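Local coordinates for protein transmembrane oligosaccharyl transferase (Archaeoglobus fulgidus, PDB 3WAJ) that belongs to the STT3/AglB family of membrane-embedded transferases, combining a helical N-terminal membrane region with a mixed globular region, and holds a zinc ion, at residues L507-R511 against I557-R563; T544-S549 against L603-V609. All coordinates share one frame; numbering follows the deposited sequence.

Contact 1: L507-R511 against I557-R563; sequences LTWMR and IEAVAHR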
# COMPACT_ATOMS: atom_id res chain seq x y z
N LEU A 507 -0.51 -13.71 -13.13
CA LEU A 507 0.66 -12.91 -13.48
C LEU A 507 1.85 -13.75 -13.97
O LEU A 507 2.51 -13.36 -14.93
CB LEU A 507 1.06 -11.99 -12.33
CG LEU A 507 -0.13 -11.09 -12.01
CD1 LEU A 507 0.11 -10.26 -10.78
CD2 LEU A 507 -0.43 -10.23 -13.24
N THR A 508 2.12 -14.89 -13.33
CA THR A 508 3.17 -15.77 -13.85
C THR A 508 2.79 -16.24 -15.24
O THR A 508 3.63 -16.35 -16.12
CB THR A 508 3.49 -17.01 -12.98
OG1 THR A 508 2.29 -17.75 -12.75
CG2 THR A 508 4.12 -16.60 -11.65
N TRP A 509 1.50 -16.52 -15.43
CA TRP A 509 1.01 -16.88 -16.75
C TRP A 509 1.31 -15.76 -17.75
O TRP A 509 1.83 -16.01 -18.84
CB TRP A 509 -0.50 -17.15 -16.73
CG TRP A 509 -1.03 -17.55 -18.08
CD1 TRP A 509 -1.10 -18.82 -18.60
CD2 TRP A 509 -1.54 -16.67 -19.11
NE1 TRP A 509 -1.62 -18.78 -19.88
CE2 TRP A 509 -1.90 -17.48 -20.21
CE3 TRP A 509 -1.71 -15.28 -19.20
CZ2 TRP A 509 -2.44 -16.94 -21.40
CZ3 TRP A 509 -2.26 -14.74 -20.37
CH2 TRP A 509 -2.61 -15.57 -21.46
N MET A 510 0.98 -14.53 -17.37
CA MET A 510 1.20 -13.37 -18.22
C MET A 510 2.66 -13.25 -18.63
O MET A 510 2.96 -13.01 -19.81
CB MET A 510 0.72 -12.07 -17.53
CG MET A 510 1.07 -10.82 -18.33
SD MET A 510 0.33 -9.31 -17.69
CE MET A 510 -1.36 -9.43 -18.25
N ARG A 511 3.56 -13.45 -17.67
CA ARG A 511 5.00 -13.34 -17.93
C ARG A 511 5.44 -14.28 -19.04
O ARG A 511 6.34 -13.97 -19.82
CB ARG A 511 5.79 -13.62 -16.64
CG ARG A 511 7.32 -13.73 -16.84
CD ARG A 511 8.05 -13.82 -15.50
NE ARG A 511 9.51 -13.87 -15.62
CZ ARG A 511 10.36 -13.88 -14.59
NH1 ARG A 511 9.90 -13.82 -13.36
NH2 ARG A 511 11.67 -13.91 -14.81
N ILE A 557 2.05 -6.76 -10.75
CA ILE A 557 2.15 -6.88 -12.20
C ILE A 557 3.61 -6.76 -12.59
O ILE A 557 4.13 -7.56 -13.36
CB ILE A 557 1.30 -5.83 -12.93
CG1 ILE A 557 -0.19 -6.15 -12.79
CG2 ILE A 557 1.65 -5.78 -14.42
CD1 ILE A 557 -1.11 -5.12 -13.43
N GLU A 558 4.28 -5.76 -12.04
CA GLU A 558 5.70 -5.55 -12.32
C GLU A 558 6.60 -6.66 -11.75
O GLU A 558 7.44 -7.19 -12.46
CB GLU A 558 6.14 -4.21 -11.77
CG GLU A 558 7.62 -3.93 -11.98
CD GLU A 558 7.98 -2.50 -11.58
OE1 GLU A 558 7.14 -1.83 -10.92
OE2 GLU A 558 9.10 -2.05 -11.92
N ALA A 559 6.44 -6.99 -10.47
CA ALA A 559 7.33 -7.96 -9.84
C ALA A 559 7.06 -9.41 -10.27
O ALA A 559 7.98 -10.22 -10.30
CB ALA A 559 7.31 -7.82 -8.32
N VAL A 560 5.82 -9.72 -10.64
CA VAL A 560 5.48 -11.11 -10.95
C VAL A 560 5.32 -11.37 -12.45
O VAL A 560 5.82 -12.36 -12.97
CB VAL A 560 4.22 -11.60 -10.18
CG1 VAL A 560 3.93 -13.06 -10.53
CG2 VAL A 560 4.43 -11.47 -8.67
N ALA A 561 4.63 -10.48 -13.14
CA ALA A 561 4.45 -10.64 -14.58
C ALA A 561 5.65 -10.11 -15.37
O ALA A 561 5.78 -10.42 -16.56
CB ALA A 561 3.17 -9.96 -15.03
N HIS A 562 6.50 -9.31 -14.73
CA HIS A 562 7.54 -8.55 -15.44
C HIS A 562 6.93 -7.83 -16.66
O HIS A 562 7.49 -7.86 -17.75
CB HIS A 562 8.70 -9.45 -15.90
CG HIS A 562 9.64 -9.86 -14.81
ND1 HIS A 562 10.72 -10.70 -15.02
CD2 HIS A 562 9.65 -9.58 -13.48
CE1 HIS A 562 11.36 -10.89 -13.89
NE2 HIS A 562 10.74 -10.22 -12.93
N ARG A 563 5.76 -7.22 -16.47
CA ARG A 563 5.16 -6.35 -17.48
C ARG A 563 4.99 -4.96 -16.91
O ARG A 563 5.25 -4.74 -15.73
CB ARG A 563 3.84 -6.92 -18.01
CG ARG A 563 4.03 -8.22 -18.80
CD ARG A 563 5.04 -8.07 -19.97
NE ARG A 563 5.21 -9.33 -20.72
CZ ARG A 563 6.11 -10.27 -20.43
NH1 ARG A 563 6.95 -10.09 -19.42
NH2 ARG A 563 6.17 -11.39 -21.15
O HOH W 1 7.37 -14.44 -11.98
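Leu-507 packs its side chain against Val-560, Ala-561 and Ile-557. Its CB lies 3.6 Å from Val-560 CG1. Farther out, CD2 reaches the CB of Ala-561 and the CG1 of Ile-557. Thr-508 CG2 touches the same Val-560 methyl, while its OG1 turns back to Asp-505 O. Met-510 sets its SD 3.9 Å from Ala-561 CB. The small Ala-561 lets the backbones come close: its CA makes a C-H...O contact of 3.4 Å with Leu-507 O.

Two arginines supply the polar contacts. The side chain of Arg-511 is extended and runs alongside His-562, pointing the same way. Its guanidinium lies over one face of the imidazole, with NH2 3.2 Å from His-562 CE1 and the two planes 35° apart. Asp-521 OD2 is hydrogen-bonded to His-562 ND1, which probably helps to fix the ring for this overlap. One water accepts from Arg-511 NH1 and donates to Val-560 O, linking the side chain to the end of the other helix.

Arg-563 folds back at chi2 (-55°). This brings NH1 to His-562 O at 2.8 Å, above the carbonyl plane, and NH2 to Arg-511 O at 2.9 Å in a weak bond. Thr-514 O also accepts from NH2, and NE pairs with Tyr-545 OH, so all three nitrogens are engaged.

The helical segments 507-511 and 557-561 cross at -68°, with their axes 8.3 Å apart at the closest. It is a steep helix-helix crossing in the AglB core domain, where Arg-563, just beyond one helix, binds a carbonyl near the C-terminal end of the other.

Contact 2: T544-S549 against L603-V609; sequences TYGVIS and LNVKYVV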
# COMPACT_ATOMS: atom_id res chain seq x y z
N THR A 544 7.57 -1.30 -26.68
CA THR A 544 6.88 -1.74 -25.46
C THR A 544 5.34 -1.68 -25.48
O THR A 544 4.75 -1.13 -26.40
CB THR A 544 7.34 -0.93 -24.22
OG1 THR A 544 7.04 0.46 -24.40
CG2 THR A 544 8.83 -1.13 -23.96
N TYR A 545 4.70 -2.22 -24.45
CA TYR A 545 3.25 -2.07 -24.28
C TYR A 545 2.87 -1.99 -22.81
O TYR A 545 3.64 -2.40 -21.94
CB TYR A 545 2.46 -3.21 -24.98
CG TYR A 545 2.87 -4.61 -24.54
CD1 TYR A 545 2.48 -5.12 -23.31
CD2 TYR A 545 3.64 -5.42 -25.37
CE1 TYR A 545 2.86 -6.39 -22.90
CE2 TYR A 545 4.02 -6.70 -24.98
CZ TYR A 545 3.62 -7.18 -23.74
OH TYR A 545 4.00 -8.44 -23.34
N GLY A 546 1.68 -1.46 -22.52
CA GLY A 546 1.27 -1.30 -21.14
C GLY A 546 0.20 -2.29 -20.73
O GLY A 546 -0.56 -2.83 -21.55
N VAL A 547 0.15 -2.52 -19.42
CA VAL A 547 -0.82 -3.40 -18.82
C VAL A 547 -1.69 -2.56 -17.87
O VAL A 547 -1.19 -1.99 -16.89
CB VAL A 547 -0.12 -4.50 -18.05
CG1 VAL A 547 -1.16 -5.44 -17.37
CG2 VAL A 547 0.79 -5.29 -18.98
N ILE A 548 -2.98 -2.48 -18.17
CA ILE A 548 -3.87 -1.64 -17.39
C ILE A 548 -4.74 -2.42 -16.39
O ILE A 548 -5.37 -3.42 -16.72
CB ILE A 548 -4.73 -0.73 -18.29
CG1 ILE A 548 -5.36 0.39 -17.46
CG2 ILE A 548 -5.79 -1.52 -19.02
CD1 ILE A 548 -5.66 1.64 -18.26
N SER A 549 -4.77 -1.93 -15.17
CA SER A 549 -5.51 -2.57 -14.09
C SER A 549 -5.64 -1.52 -12.99
O SER A 549 -5.08 -0.44 -13.10
CB SER A 549 -4.73 -3.79 -13.60
OG SER A 549 -5.40 -4.40 -12.50
N LEU A 603 -2.07 5.50 -23.53
CA LEU A 603 -1.18 4.79 -22.61
C LEU A 603 -0.64 3.54 -23.26
O LEU A 603 0.04 2.73 -22.62
CB LEU A 603 -1.89 4.47 -21.30
CG LEU A 603 -2.57 5.70 -20.68
CD1 LEU A 603 -3.59 5.30 -19.62
CD2 LEU A 603 -1.52 6.66 -20.11
N ASN A 604 -0.94 3.38 -24.55
CA ASN A 604 -0.40 2.27 -25.31
C ASN A 604 -0.66 0.92 -24.63
O ASN A 604 0.26 0.09 -24.47
CB ASN A 604 1.11 2.48 -25.48
CG ASN A 604 1.70 1.60 -26.54
OD1 ASN A 604 1.08 1.35 -27.58
ND2 ASN A 604 2.92 1.09 -26.28
N VAL A 605 -1.89 0.67 -24.19
CA VAL A 605 -2.12 -0.59 -23.49
C VAL A 605 -2.36 -1.73 -24.48
O VAL A 605 -2.95 -1.54 -25.54
CB VAL A 605 -3.24 -0.52 -22.41
CG1 VAL A 605 -3.65 0.91 -22.11
CG2 VAL A 605 -4.43 -1.37 -22.79
N LYS A 606 -1.86 -2.90 -24.12
CA LYS A 606 -2.10 -4.09 -24.90
C LYS A 606 -2.85 -5.17 -24.08
O LYS A 606 -3.50 -6.06 -24.63
CB LYS A 606 -0.79 -4.64 -25.46
CG LYS A 606 -1.01 -5.73 -26.48
CD LYS A 606 0.28 -6.38 -26.99
CE LYS A 606 -0.04 -7.17 -28.27
NZ LYS A 606 0.90 -8.29 -28.49
N TYR A 607 -2.76 -5.08 -22.76
CA TYR A 607 -3.49 -6.01 -21.89
C TYR A 607 -4.21 -5.29 -20.78
O TYR A 607 -3.74 -4.27 -20.26
CB TYR A 607 -2.56 -7.08 -21.30
CG TYR A 607 -1.90 -7.88 -22.38
CD1 TYR A 607 -2.55 -8.96 -22.95
CD2 TYR A 607 -0.65 -7.52 -22.86
CE1 TYR A 607 -1.98 -9.69 -23.95
CE2 TYR A 607 -0.05 -8.25 -23.88
CZ TYR A 607 -0.72 -9.33 -24.42
OH TYR A 607 -0.16 -10.08 -25.43
N VAL A 608 -5.37 -5.84 -20.44
CA VAL A 608 -6.17 -5.36 -19.33
C VAL A 608 -6.23 -6.52 -18.32
O VAL A 608 -6.45 -7.67 -18.72
CB VAL A 608 -7.61 -5.04 -19.79
CG1 VAL A 608 -8.43 -4.42 -18.65
CG2 VAL A 608 -7.61 -4.11 -21.02
N VAL A 609 -6.02 -6.23 -17.04
CA VAL A 609 -6.22 -7.23 -15.99
C VAL A 609 -7.29 -6.74 -15.02
O VAL A 609 -7.17 -5.66 -14.43
CB VAL A 609 -4.93 -7.53 -15.21
CG1 VAL A 609 -5.20 -8.62 -14.17
CG2 VAL A 609 -3.78 -7.92 -16.15
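Tyr-545 and Tyr-607 meet in an offset edge-to-face pair, with the edge of Tyr-607 toward the face of Tyr-545. The ring centroids are 5.3 Å apart and the planes stand at 66°. The nearest atoms are Tyr-545 CE1 and Tyr-607 CE2, at 3.6 Å. Lys-606 lays its extended chain across Tyr-545, and its CD sits over a ring face, 4.1 Å from the centroid, in a CH-pi contact. The first torsion of Tyr-545 (chi1 55°) wedges CG between the backbone N and carbonyl carbon and directs the ring to these two partners.

Next to these side chains, strands 546-548 and 605-609 pair in parallel. Gly-546 N donates to Asn-604 O. Gly-546 O then takes two donors: Lys-606 N at 2.9 Å, and Tyr-607 N at 3.4 Å in a weak bond. The register slips by one here, a beta bulge. Ile-548 continues regularly, its N bonding to Tyr-607 O and its O to Val-609 N. Ser-549 OG donates to Val-609 O at 2.9 Å, from above the carbonyl plane.

On one sheet face Ile-548 CG2 packs 3.7 Å from Val-608 CG2 and also meets Val-605. Phe-587 and Phe-588 of helix 584-588 cover Ile-548 and Val-608.

Outer residues fix the ends. Asn-604, with positive phi, closes helix 593-602 in a Schellman motif. Its ND2 bonds to Tyr-74 OH and, weakly, to Thr-544 O. Tyr-545 OH binds Pro-515 O, and Tyr-607 OH binds Tyr-832 OH.

The tyrosines are therefore tethered at their hydroxyls while their carbon edges and faces pack. The strand pairing rests on polar backbone bonds, and the side chains add mainly apolar and aromatic packing.

In the fold
From the N terminus, the segments come in the order 507-511, 544-549, 557-563, 603-609. The two contacts therefore cross. Contact 1 closes a loop from helix 501-513 to helix 554-561. Contact 2 closes one from strand 546-548 to strand 605-611. The WWDYG sequence of this family runs through the connection from strand 546-548 and ends at the start of helix 554-561. The contacts touch directly: Met-510 CE packs on Val-609 CG2, and Arg-563 CB on Val-547 CG2. Together they seat the crossed helices against the mixed sheet, in which strand 546-548 lies between 564-565 and 605-611. Helix 47-60 of the N-terminal region touches helix 554-561.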